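Local atomic coordinates of putative Lipoprotein (Shewanella oneidensis, PDB entry 3U24), a protein that is of unknown function but binds zinc and, as a DUF885 member of the peptidase MA clan, is probably related to zinc metallopeptidases. Residues A[348-353]-A[377-382]; A[307-312]-A[398-403]; A[445-450]-A[464-469]. All coordinates share one frame; numbering follows the deposited sequence.

Contact 1: A[348-353]-A[377-382]; sequences LVVRET and YNVTPL
Tyr377 is gripped through its backbone by both neighbours of Val350: its N donates to Val349 O at 3.1 Å, and its O accepts from Arg351 N at 3.0 Å. Its side chain meets the other strand mostly at the root, with Leu348 CG 4.1 Å from Tyr377 CB, while Val350 CG2 approaches the ring obliquely. With CG anti to the backbone N (chi1 -169°), the ring lies on the face shared with Val350 and Val379, where Val379 CG2 sits over its centre; that methyl also touches Val350 CG1. The phenol end belongs to another partner, Asn406, and the side chain of Tyr377 comes within about 3 Å of that of Glu409, beside the zinc site. The pairing is parallel, Val350 with Tyr377, Arg351 with Asn378 and Glu352 with Val379, in a small mixed three-stranded sheet. Strand 376-379 is the middle one, and 362-364 runs antiparallel on its other side. Val350, Glu352, Tyr377 and Val379 share the face packed on helix 319-337. Asn378 points to the reverse face, alongside Arg351. Its OD1 takes Arg351 NE at 2.7 Å, nearly in line with its C=O, and a weak second bond from NH1; amide and guanidinium are 17° from coplanar. Thr353 crosses Asn378 at about a right angle, its OG1 3.5 Å from Asn378 CB. One residue past the last bridge, Thr353 N donates to Val379 O from above the carbonyl plane, and Thr353 OG1 hydrogen-bonds Thr380 OG1 at 2.8 Å.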
loop_
_atom_site.group_PDB
_atom_site.type_symbol
_atom_site.label_atom_id
_atom_site.label_comp_id
_atom_site.label_asym_id
_atom_site.label_seq_id
_atom_site.Cartn_x
_atom_site.Cartn_y
_atom_site.Cartn_z
ATOM N N LEU A 348 21.829 3.169 7.023
ATOM C CA LEU A 348 20.458 2.873 7.433
ATOM C C LEU A 348 20.429 2.391 8.859
ATOM O O LEU A 348 21.125 1.442 9.213
ATOM C CB LEU A 348 19.849 1.813 6.512
ATOM C CG LEU A 348 18.398 1.366 6.745
ATOM C CD1 LEU A 348 17.415 2.519 6.900
ATOM C CD2 LEU A 348 18.004 0.438 5.599
ATOM N N VAL A 349 19.598 3.019 9.675
ATOM C CA VAL A 349 19.521 2.676 11.082
ATOM C C VAL A 349 18.442 1.633 11.340
ATOM O O VAL A 349 17.257 1.919 11.169
ATOM C CB VAL A 349 19.168 3.905 11.947
ATOM C CG1 VAL A 349 19.031 3.477 13.417
ATOM C CG2 VAL A 349 20.209 5.015 11.755
ATOM N N VAL A 350 18.832 0.444 11.793
ATOM C CA VAL A 350 17.834 -0.552 12.106
ATOM C C VAL A 350 17.385 -0.256 13.496
ATOM O O VAL A 350 18.202 -0.021 14.359
ATOM C CB VAL A 350 18.362 -1.983 12.067
ATOM C CG1 VAL A 350 17.215 -2.949 12.315
ATOM C CG2 VAL A 350 19.014 -2.273 10.730
ATOM N N ARG A 351 16.078 -0.245 13.700
ATOM C CA ARG A 351 15.513 -0.027 15.017
ATOM C C ARG A 351 14.399 -1.018 15.243
ATOM O O ARG A 351 13.693 -1.434 14.321
ATOM C CB ARG A 351 14.983 1.412 15.195
ATOM C CG ARG A 351 13.460 1.548 15.314
ATOM C CD ARG A 351 13.010 3.002 15.391
ATOM N NE ARG A 351 11.754 3.222 14.669
ATOM C CZ ARG A 351 11.207 4.416 14.432
ATOM N NH1 ARG A 351 10.075 4.496 13.735
ATOM N NH2 ARG A 351 11.778 5.531 14.879
ATOM N N GLU A 352 14.247 -1.352 16.511
ATOM C CA GLU A 352 13.246 -2.278 16.965
ATOM C C GLU A 352 11.885 -1.528 16.922
ATOM O O GLU A 352 11.728 -0.479 17.558
ATOM C CB GLU A 352 13.651 -2.908 18.350
ATOM C CG GLU A 352 14.829 -2.297 19.171
ATOM C CD GLU A 352 16.302 -2.665 18.765
ATOM O OE1 GLU A 352 16.946 -1.789 18.137
ATOM O OE2 GLU A 352 16.868 -3.753 19.117
ATOM N N THR A 353 10.937 -2.053 16.133
ATOM C CA THR A 353 9.706 -1.327 15.751
ATOM C C THR A 353 8.969 -0.807 16.951
ATOM O O THR A 353 8.683 -1.579 17.859
ATOM C CB THR A 353 8.648 -2.198 15.016
ATOM O OG1 THR A 353 9.221 -2.856 13.880
ATOM C CG2 THR A 353 7.454 -1.332 14.550
ATOM N N TYR A 377 14.707 1.625 9.494
ATOM C CA TYR A 377 14.217 0.285 9.177
ATOM C C TYR A 377 13.625 -0.315 10.454
ATOM O O TYR A 377 14.359 -0.763 11.346
ATOM C CB TYR A 377 15.367 -0.573 8.645
ATOM C CG TYR A 377 15.026 -1.920 8.027
ATOM C CD1 TYR A 377 13.736 -2.265 7.665
ATOM C CD2 TYR A 377 16.038 -2.818 7.732
ATOM C CE1 TYR A 377 13.459 -3.489 7.077
ATOM C CE2 TYR A 377 15.787 -4.032 7.130
ATOM C CZ TYR A 377 14.499 -4.370 6.799
ATOM O OH TYR A 377 14.259 -5.594 6.236
ATOM N N ASN A 378 12.299 -0.291 10.530
ATOM C CA ASN A 378 11.528 -0.874 11.626
ATOM C C ASN A 378 11.476 -2.399 11.512
ATOM O O ASN A 378 10.870 -2.936 10.596
ATOM C CB ASN A 378 10.097 -0.337 11.625
ATOM C CG ASN A 378 10.034 1.152 11.863
ATOM O OD1 ASN A 378 10.716 1.678 12.739
ATOM N ND2 ASN A 378 9.209 1.848 11.082
ATOM N N VAL A 379 12.121 -3.083 12.445
ATOM C CA VAL A 379 12.152 -4.536 12.458
ATOM C C VAL A 379 11.597 -4.925 13.814
ATOM O O VAL A 379 12.175 -4.529 14.834
ATOM C CB VAL A 379 13.597 -5.038 12.338
ATOM C CG1 VAL A 379 13.679 -6.520 12.652
ATOM C CG2 VAL A 379 14.135 -4.750 10.940
ATOM N N THR A 380 10.477 -5.645 13.842
ATOM C CA THR A 380 9.833 -5.988 15.120
ATOM C C THR A 380 10.481 -7.171 15.803
ATOM O O THR A 380 10.404 -8.288 15.247
ATOM C CB THR A 380 8.333 -6.314 14.975
ATOM O OG1 THR A 380 7.715 -5.236 14.260
ATOM C CG2 THR A 380 7.666 -6.485 16.388
ATOM N N PRO A 381 11.099 -6.935 17.012
ATOM C CA PRO A 381 11.510 -8.110 17.787
ATOM C C PRO A 381 10.307 -9.044 18.075
ATOM O O PRO A 381 9.109 -8.643 18.009
ATOM C CB PRO A 381 12.153 -7.522 19.091
ATOM C CG PRO A 381 11.789 -6.081 19.134
ATOM C CD PRO A 381 11.429 -5.665 17.719
ATOM N N LEU A 382 10.656 -10.296 18.332
ATOM C CA LEU A 382 9.678 -11.323 18.602
ATOM C C LEU A 382 9.593 -11.464 20.128
ATOM O O LEU A 382 10.205 -12.341 20.730
ATOM C CB LEU A 382 10.100 -12.604 17.885
ATOM C CG LEU A 382 10.504 -12.354 16.433
ATOM C CD1 LEU A 382 10.925 -13.624 15.726
ATOM C CD2 LEU A 382 9.363 -11.660 15.709
#

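Contact 2: A[307-312]-A[398-403]; sequences DKLSTK and NHWILQ. With ZN (zinc ion), chain I; ZN (zinc ion), chain G.
Lys312 lays its aliphatic chain beside His399, both side chains pointing the same way, and sets CE over the centre of the imidazole, 3.9 Å from the ring centroid and 10° off its normal. This is a CH-pi contact on one face; on the opposite face lies Gln403 NE2, nearer the rim, so the ring is sandwiched, which, with the metal bonds, probably limits its tilt. The backbones join here too, His399 N donating to Lys312 O at 2.9 Å. Nearer its root the same lysine side chain crosses Trp400 at about a right angle, with Lys312 CD 3.9 Å from Trp400 CH2. The indole presents its edge to the end of helix 298-309: Leu309 O lies in the ring plane, 3.5 Å from Trp400 CZ3, and Leu309 CB packs against the same corner. Asn398 caps the turn leading into helix 401-409. Its CG sits between the backbone N and the carbonyl carbon (chi1 61°), which turns OD1 back over that turn, taking Ile401 N at 3.1 Å and, weakly, Trp400 N. Its ND2 is bound by Arg395 O, and its CB rests against Lys312 O. With an alanine here, Ile401 N would probably lose its capping acceptor and Arg395 O this donor, and the turn carrying His399 and Trp400 could shift. Both imidazole nitrogens are used on metal: His399 ND1 binds one zinc ion at 2.4 Å and NE2 another, whose water 1 also accepts from Gln403 NE2. If both sites are filled at once, neither nitrogen is likely to keep a proton, consistent with an imidazolate-like bridge between the two cations.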
loop_
_atom_site.group_PDB
_atom_site.type_symbol
_atom_site.label_atom_id
_atom_site.label_comp_id
_atom_site.label_asym_id
_atom_site.label_seq_id
_atom_site.Cartn_x
_atom_site.Cartn_y
_atom_site.Cartn_z
ATOM N N ASP A 307 8.619 -26.991 3.504
ATOM C CA ASP A 307 8.321 -27.030 4.968
ATOM C C ASP A 307 9.556 -27.439 5.791
ATOM O O ASP A 307 9.788 -26.937 6.886
ATOM C CB ASP A 307 7.148 -27.984 5.306
ATOM C CG ASP A 307 5.764 -27.437 4.876
ATOM O OD1 ASP A 307 5.630 -26.180 4.659
ATOM O OD2 ASP A 307 4.829 -28.300 4.747
ATOM N N LYS A 308 10.325 -28.349 5.227
ATOM C CA LYS A 308 11.555 -28.817 5.826
ATOM C C LYS A 308 12.677 -27.765 5.828
ATOM O O LYS A 308 13.378 -27.590 6.832
ATOM C CB LYS A 308 12.033 -30.043 5.042
ATOM C CG LYS A 308 13.404 -30.612 5.434
ATOM C CD LYS A 308 13.505 -31.092 6.868
ATOM C CE LYS A 308 14.695 -32.042 7.012
ATOM N NZ LYS A 308 15.132 -32.178 8.419
ATOM N N LEU A 309 12.883 -27.117 4.693
ATOM C CA LEU A 309 13.874 -26.047 4.625
ATOM C C LEU A 309 13.499 -24.894 5.565
ATOM O O LEU A 309 14.379 -24.273 6.158
ATOM C CB LEU A 309 14.036 -25.523 3.202
ATOM C CG LEU A 309 14.623 -26.517 2.195
ATOM C CD1 LEU A 309 14.594 -25.920 0.785
ATOM C CD2 LEU A 309 16.035 -26.932 2.613
ATOM N N SER A 310 12.199 -24.659 5.764
ATOM C CA SER A 310 11.755 -23.544 6.577
ATOM C C SER A 310 12.144 -23.696 8.035
ATOM O O SER A 310 12.076 -22.730 8.788
ATOM C CB SER A 310 10.234 -23.416 6.496
ATOM O OG SER A 310 9.860 -23.158 5.144
ATOM N N THR A 311 12.510 -24.904 8.458
ATOM C CA THR A 311 13.008 -25.054 9.799
ATOM C C THR A 311 14.412 -24.510 9.997
ATOM O O THR A 311 14.856 -24.447 11.105
ATOM C CB THR A 311 12.961 -26.521 10.290
ATOM O OG1 THR A 311 13.937 -27.287 9.568
ATOM C CG2 THR A 311 11.524 -27.105 10.104
ATOM N N LYS A 312 15.135 -24.121 8.953
ATOM C CA LYS A 312 16.414 -23.450 9.180
ATOM C C LYS A 312 16.136 -21.958 9.255
ATOM O O LYS A 312 15.719 -21.334 8.261
ATOM C CB LYS A 312 17.431 -23.770 8.074
ATOM C CG LYS A 312 18.879 -23.303 8.362
ATOM C CD LYS A 312 19.810 -23.556 7.153
ATOM C CE LYS A 312 21.172 -22.858 7.263
ATOM N NZ LYS A 312 21.965 -23.317 8.439
ATOM N N ASN A 398 12.579 -17.343 7.179
ATOM C CA ASN A 398 13.624 -18.320 7.404
ATOM C C ASN A 398 15.024 -17.887 6.861
ATOM O O ASN A 398 15.223 -16.753 6.478
ATOM C CB ASN A 398 13.126 -19.651 6.828
ATOM C CG ASN A 398 12.851 -19.572 5.342
ATOM O OD1 ASN A 398 13.763 -19.246 4.585
ATOM N ND2 ASN A 398 11.575 -19.825 4.911
ATOM N N HIS A 399 16.008 -18.768 6.868
ATOM C CA HIS A 399 17.399 -18.395 6.539
ATOM C C HIS A 399 17.486 -17.702 5.196
ATOM O O HIS A 399 18.237 -16.740 5.022
ATOM C CB HIS A 399 18.259 -19.665 6.535
ATOM C CG HIS A 399 19.691 -19.443 6.093
ATOM N ND1 HIS A 399 20.616 -18.839 6.889
ATOM C CD2 HIS A 399 20.344 -19.788 4.928
ATOM C CE1 HIS A 399 21.777 -18.778 6.242
ATOM N NE2 HIS A 399 21.608 -19.348 5.035
ATOM N N TRP A 400 16.718 -18.185 4.231
ATOM C CA TRP A 400 16.671 -17.576 2.911
ATOM C C TRP A 400 15.727 -16.406 2.772
ATOM O O TRP A 400 16.105 -15.363 2.207
ATOM C CB TRP A 400 16.363 -18.619 1.875
ATOM C CG TRP A 400 17.379 -19.756 1.893
ATOM C CD1 TRP A 400 18.591 -19.806 1.231
ATOM C CD2 TRP A 400 17.317 -21.011 2.651
ATOM N NE1 TRP A 400 19.235 -20.987 1.483
ATOM C CE2 TRP A 400 18.523 -21.748 2.322
ATOM C CE3 TRP A 400 16.431 -21.554 3.541
ATOM C CZ2 TRP A 400 18.809 -22.977 2.879
ATOM C CZ3 TRP A 400 16.694 -22.804 4.062
ATOM C CH2 TRP A 400 17.860 -23.498 3.739
ATOM N N ILE A 401 14.511 -16.533 3.281
ATOM C CA ILE A 401 13.500 -15.515 3.043
ATOM C C ILE A 401 13.870 -14.226 3.775
ATOM O O ILE A 401 13.567 -13.157 3.293
ATOM C CB ILE A 401 12.085 -15.985 3.439
ATOM C CG1 ILE A 401 11.569 -17.080 2.481
ATOM C CG2 ILE A 401 11.103 -14.835 3.573
ATOM C CD1 ILE A 401 11.432 -16.730 1.019
ATOM N N LEU A 402 14.517 -14.319 4.927
ATOM C CA LEU A 402 14.965 -13.141 5.642
ATOM C C LEU A 402 15.940 -12.278 4.796
ATOM O O LEU A 402 15.908 -11.075 4.863
ATOM C CB LEU A 402 15.597 -13.546 6.972
ATOM C CG LEU A 402 16.059 -12.390 7.866
ATOM C CD1 LEU A 402 14.919 -11.365 8.073
ATOM C CD2 LEU A 402 16.644 -12.908 9.182
ATOM N N GLN A 403 16.771 -12.927 3.975
ATOM C CA GLN A 403 17.722 -12.232 3.124
ATOM C C GLN A 403 16.956 -11.538 1.976
ATOM O O GLN A 403 17.141 -10.356 1.705
ATOM C CB GLN A 403 18.739 -13.223 2.571
ATOM C CG GLN A 403 19.641 -13.906 3.603
ATOM C CD GLN A 403 20.592 -14.900 2.923
ATOM O OE1 GLN A 403 21.426 -14.493 2.114
ATOM N NE2 GLN A 403 20.455 -16.194 3.219
HETATM ZN ZN ZN I . 20.400 -17.965 9.133
HETATM ZN ZN ZN G . 23.083 -19.614 3.629
HETATM O O HOH W 1 22.171 -18.435 1.955
HETATM O O HOH W 2 22.785 -21.610 2.738
HETATM O O HOH W 3 18.915 -16.317 9.322
#

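Contact 3: A[445-450]-A[464-469]; sequences TERMML and MYYKWN
Leu450 CD1 presses on the root of Tyr465, 3.4 Å from Tyr465 CB, a tight fit between two nearly antiparallel helices whose axes, over these residues, come no nearer than 11.3 Å and lie at an angle of 160°. Tyr465 spans that gap: CG is anti to the backbone N (chi1 163°), which throws the ring across to helix 435-451, where Glu446 CB meets Tyr465 CE1 at 3.9 Å and Arg447 closes over the far end. Arg447 starts off to one side but bends at both chi2 and chi3, bringing NE within 3.0 Å of Tyr465 OH. That hydrogen bond is not straight, and the hydroxyl lies 30° out of the guanidinium plane. The two planar groups stand at a right angle, Tyr465 CE2 lying over a guanidinium face while NH2 sits at the edge of the ring. At the guanidinium edge, in its plane, lies Asn469 OD1, 3.7 Å from Arg447 NH2. Water 4 gives a weak bond to Glu446 OE1. The glutamate crosses Trp468 at about a right angle, with Glu446 OE1 at the indole edge 3.3 Å from Trp468 CD1 and a weak bond from NE1 to OE2. Its main polar partner is His408, whose ND1 is bonded to OE2; as His408 is a zinc ligand, Glu446 is a second-shell residue that probably helps orient it, and the weak bonds from Trp468 and the water may help place the carboxylate. Farther out, Trp468 rests on Ile401 and Ile404 of helix 401-409, Tyr466 and Asn469 face helix 260-289, and Arg447 and Tyr465 pack against Tyr528 of helix 523-542.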
loop_
_atom_site.group_PDB
_atom_site.type_symbol
_atom_site.label_atom_id
_atom_site.label_comp_id
_atom_site.label_asym_id
_atom_site.label_seq_id
_atom_site.Cartn_x
_atom_site.Cartn_y
_atom_site.Cartn_z
ATOM N N THR A 445 14.064 -6.018 -7.494
ATOM C CA THR A 445 15.422 -6.166 -6.944
ATOM C C THR A 445 15.737 -7.568 -6.419
ATOM O O THR A 445 16.878 -8.026 -6.493
ATOM C CB THR A 445 15.789 -5.116 -5.884
ATOM O OG1 THR A 445 14.938 -5.269 -4.751
ATOM C CG2 THR A 445 15.733 -3.719 -6.465
ATOM N N GLU A 446 14.722 -8.257 -5.928
ATOM C CA GLU A 446 14.907 -9.614 -5.468
ATOM C C GLU A 446 15.417 -10.507 -6.628
ATOM O O GLU A 446 16.416 -11.222 -6.508
ATOM C CB GLU A 446 13.599 -10.169 -4.894
ATOM C CG GLU A 446 12.893 -9.251 -3.904
ATOM C CD GLU A 446 11.429 -9.621 -3.665
ATOM O OE1 GLU A 446 10.944 -10.585 -4.293
ATOM O OE2 GLU A 446 10.757 -8.944 -2.852
ATOM N N ARG A 447 14.751 -10.413 -7.760
ATOM C CA ARG A 447 15.106 -11.218 -8.901
ATOM C C ARG A 447 16.478 -10.823 -9.453
ATOM O O ARG A 447 17.352 -11.673 -9.675
ATOM C CB ARG A 447 13.986 -11.112 -9.936
ATOM C CG ARG A 447 14.301 -11.566 -11.342
ATOM C CD ARG A 447 14.399 -13.047 -11.506
ATOM N NE ARG A 447 13.087 -13.663 -11.288
ATOM C CZ ARG A 447 12.700 -14.865 -11.744
ATOM N NH1 ARG A 447 13.532 -15.631 -12.483
ATOM N NH2 ARG A 447 11.459 -15.276 -11.449
HETATM N N MSE A 448 16.666 -9.525 -9.649
HETATM C CA MSE A 448 17.922 -8.983 -10.183
HETATM C C MSE A 448 19.098 -9.390 -9.291
HETATM O O MSE A 448 20.094 -9.847 -9.798
HETATM C CB MSE A 448 17.821 -7.461 -10.296
HETATM C CG MSE A 448 19.032 -6.773 -10.865
HETATM SE SE MSE A 448 20.270 -6.356 -9.416
HETATM C CE MSE A 448 19.215 -4.956 -8.501
HETATM N N MSE A 449 18.987 -9.245 -7.969
HETATM C CA MSE A 449 20.111 -9.669 -7.078
HETATM C C MSE A 449 20.500 -11.148 -7.225
HETATM O O MSE A 449 21.678 -11.458 -7.268
HETATM C CB MSE A 449 19.804 -9.411 -5.608
HETATM C CG MSE A 449 19.697 -7.956 -5.282
HETATM SE SE MSE A 449 21.467 -7.129 -5.099
HETATM C CE MSE A 449 21.738 -7.556 -3.159
ATOM N N LEU A 450 19.506 -12.032 -7.290
ATOM C CA LEU A 450 19.783 -13.434 -7.480
ATOM C C LEU A 450 20.374 -13.679 -8.854
ATOM O O LEU A 450 21.355 -14.433 -8.985
ATOM C CB LEU A 450 18.537 -14.306 -7.292
ATOM C CG LEU A 450 17.905 -14.463 -5.908
ATOM C CD1 LEU A 450 16.805 -15.529 -5.957
ATOM C CD2 LEU A 450 18.917 -14.885 -4.912
HETATM N N MSE A 464 13.254 -20.957 -2.458
HETATM C CA MSE A 464 12.589 -20.114 -1.507
HETATM C C MSE A 464 12.169 -18.798 -2.147
HETATM O O MSE A 464 11.064 -18.336 -1.909
HETATM C CB MSE A 464 13.461 -19.847 -0.274
HETATM C CG MSE A 464 13.689 -21.045 0.638
HETATM SE SE MSE A 464 12.013 -21.914 1.358
HETATM C CE MSE A 464 10.962 -20.404 1.723
ATOM N N TYR A 465 13.037 -18.214 -2.964
ATOM C CA TYR A 465 12.668 -17.054 -3.760
ATOM C C TYR A 465 11.418 -17.315 -4.616
ATOM O O TYR A 465 10.504 -16.486 -4.692
ATOM C CB TYR A 465 13.807 -16.599 -4.690
ATOM C CG TYR A 465 13.284 -15.680 -5.777
ATOM C CD1 TYR A 465 12.874 -14.386 -5.474
ATOM C CD2 TYR A 465 13.123 -16.115 -7.052
ATOM C CE1 TYR A 465 12.384 -13.531 -6.449
ATOM C CE2 TYR A 465 12.597 -15.300 -8.026
ATOM C CZ TYR A 465 12.234 -13.992 -7.725
ATOM O OH TYR A 465 11.699 -13.163 -8.687
ATOM N N TYR A 466 11.389 -18.451 -5.288
ATOM C CA TYR A 466 10.246 -18.766 -6.106
ATOM C C TYR A 466 8.933 -18.845 -5.309
ATOM O O TYR A 466 7.899 -18.371 -5.801
ATOM C CB TYR A 466 10.477 -20.040 -6.876
ATOM C CG TYR A 466 11.419 -19.919 -8.061
ATOM C CD1 TYR A 466 11.293 -18.897 -8.974
ATOM C CD2 TYR A 466 12.389 -20.899 -8.301
ATOM C CE1 TYR A 466 12.111 -18.828 -10.094
ATOM C CE2 TYR A 466 13.247 -20.815 -9.377
ATOM C CZ TYR A 466 13.086 -19.796 -10.288
ATOM O OH TYR A 466 13.919 -19.718 -11.362
ATOM N N LYS A 467 8.955 -19.372 -4.082
ATOM C CA LYS A 467 7.714 -19.432 -3.305
ATOM C C LYS A 467 7.245 -18.006 -3.019
ATOM O O LYS A 467 6.037 -17.687 -3.119
ATOM C CB LYS A 467 7.852 -20.221 -1.983
ATOM C CG LYS A 467 6.690 -20.015 -1.012
ATOM C CD LYS A 467 6.968 -20.570 0.375
ATOM C CE LYS A 467 5.807 -20.348 1.363
ATOM N NZ LYS A 467 5.950 -19.059 2.146
ATOM N N TRP A 468 8.215 -17.169 -2.666
ATOM C CA TRP A 468 7.985 -15.750 -2.443
ATOM C C TRP A 468 7.450 -15.048 -3.670
ATOM O O TRP A 468 6.484 -14.317 -3.596
ATOM C CB TRP A 468 9.310 -15.161 -1.999
ATOM C CG TRP A 468 9.317 -13.800 -1.380
ATOM C CD1 TRP A 468 9.777 -12.615 -1.957
ATOM C CD2 TRP A 468 8.968 -13.443 -0.004
ATOM N NE1 TRP A 468 9.705 -11.572 -1.053
ATOM C CE2 TRP A 468 9.228 -12.000 0.126
ATOM C CE3 TRP A 468 8.458 -14.138 1.087
ATOM C CZ2 TRP A 468 8.986 -11.313 1.297
ATOM C CZ3 TRP A 468 8.215 -13.429 2.263
ATOM C CH2 TRP A 468 8.481 -12.049 2.365
ATOM N N ASN A 469 8.030 -15.302 -4.826
ATOM C CA ASN A 469 7.515 -14.733 -6.064
ATOM C C ASN A 469 6.082 -15.169 -6.341
ATOM O O ASN A 469 5.267 -14.368 -6.837
ATOM C CB ASN A 469 8.415 -15.150 -7.237
ATOM C CG ASN A 469 8.339 -14.209 -8.438
ATOM O OD1 ASN A 469 8.316 -14.677 -9.554
ATOM N ND2 ASN A 469 8.347 -12.891 -8.213
HETATM O O HOH W 4 10.946 -11.078 -7.612
#

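Overall arrangement
Contacts 2 and 3 touch, their centres 14 Å apart: Ile401 CG2 is 3.5 Å from Trp468 CZ3, and Asn398 ND2 is 3.3 Å from Met464 CE. Contact 1, nested along the chain inside the loop closed by contact 2, lies apart from both, its nearest atoms about 6 Å from contact 2 and about 9 Å from contact 3. Contacts 1 and 3 flank the zinc bound by His408, His414 and Glu439, probably the active-site metal if the metallopeptidase kinship holds: the side chains of Tyr377 and Glu446 come about 10 Å and 7 Å from it. Contact 2 has its own two zinc ions, bound by His399, and leads into helix 401-409, which carries His408.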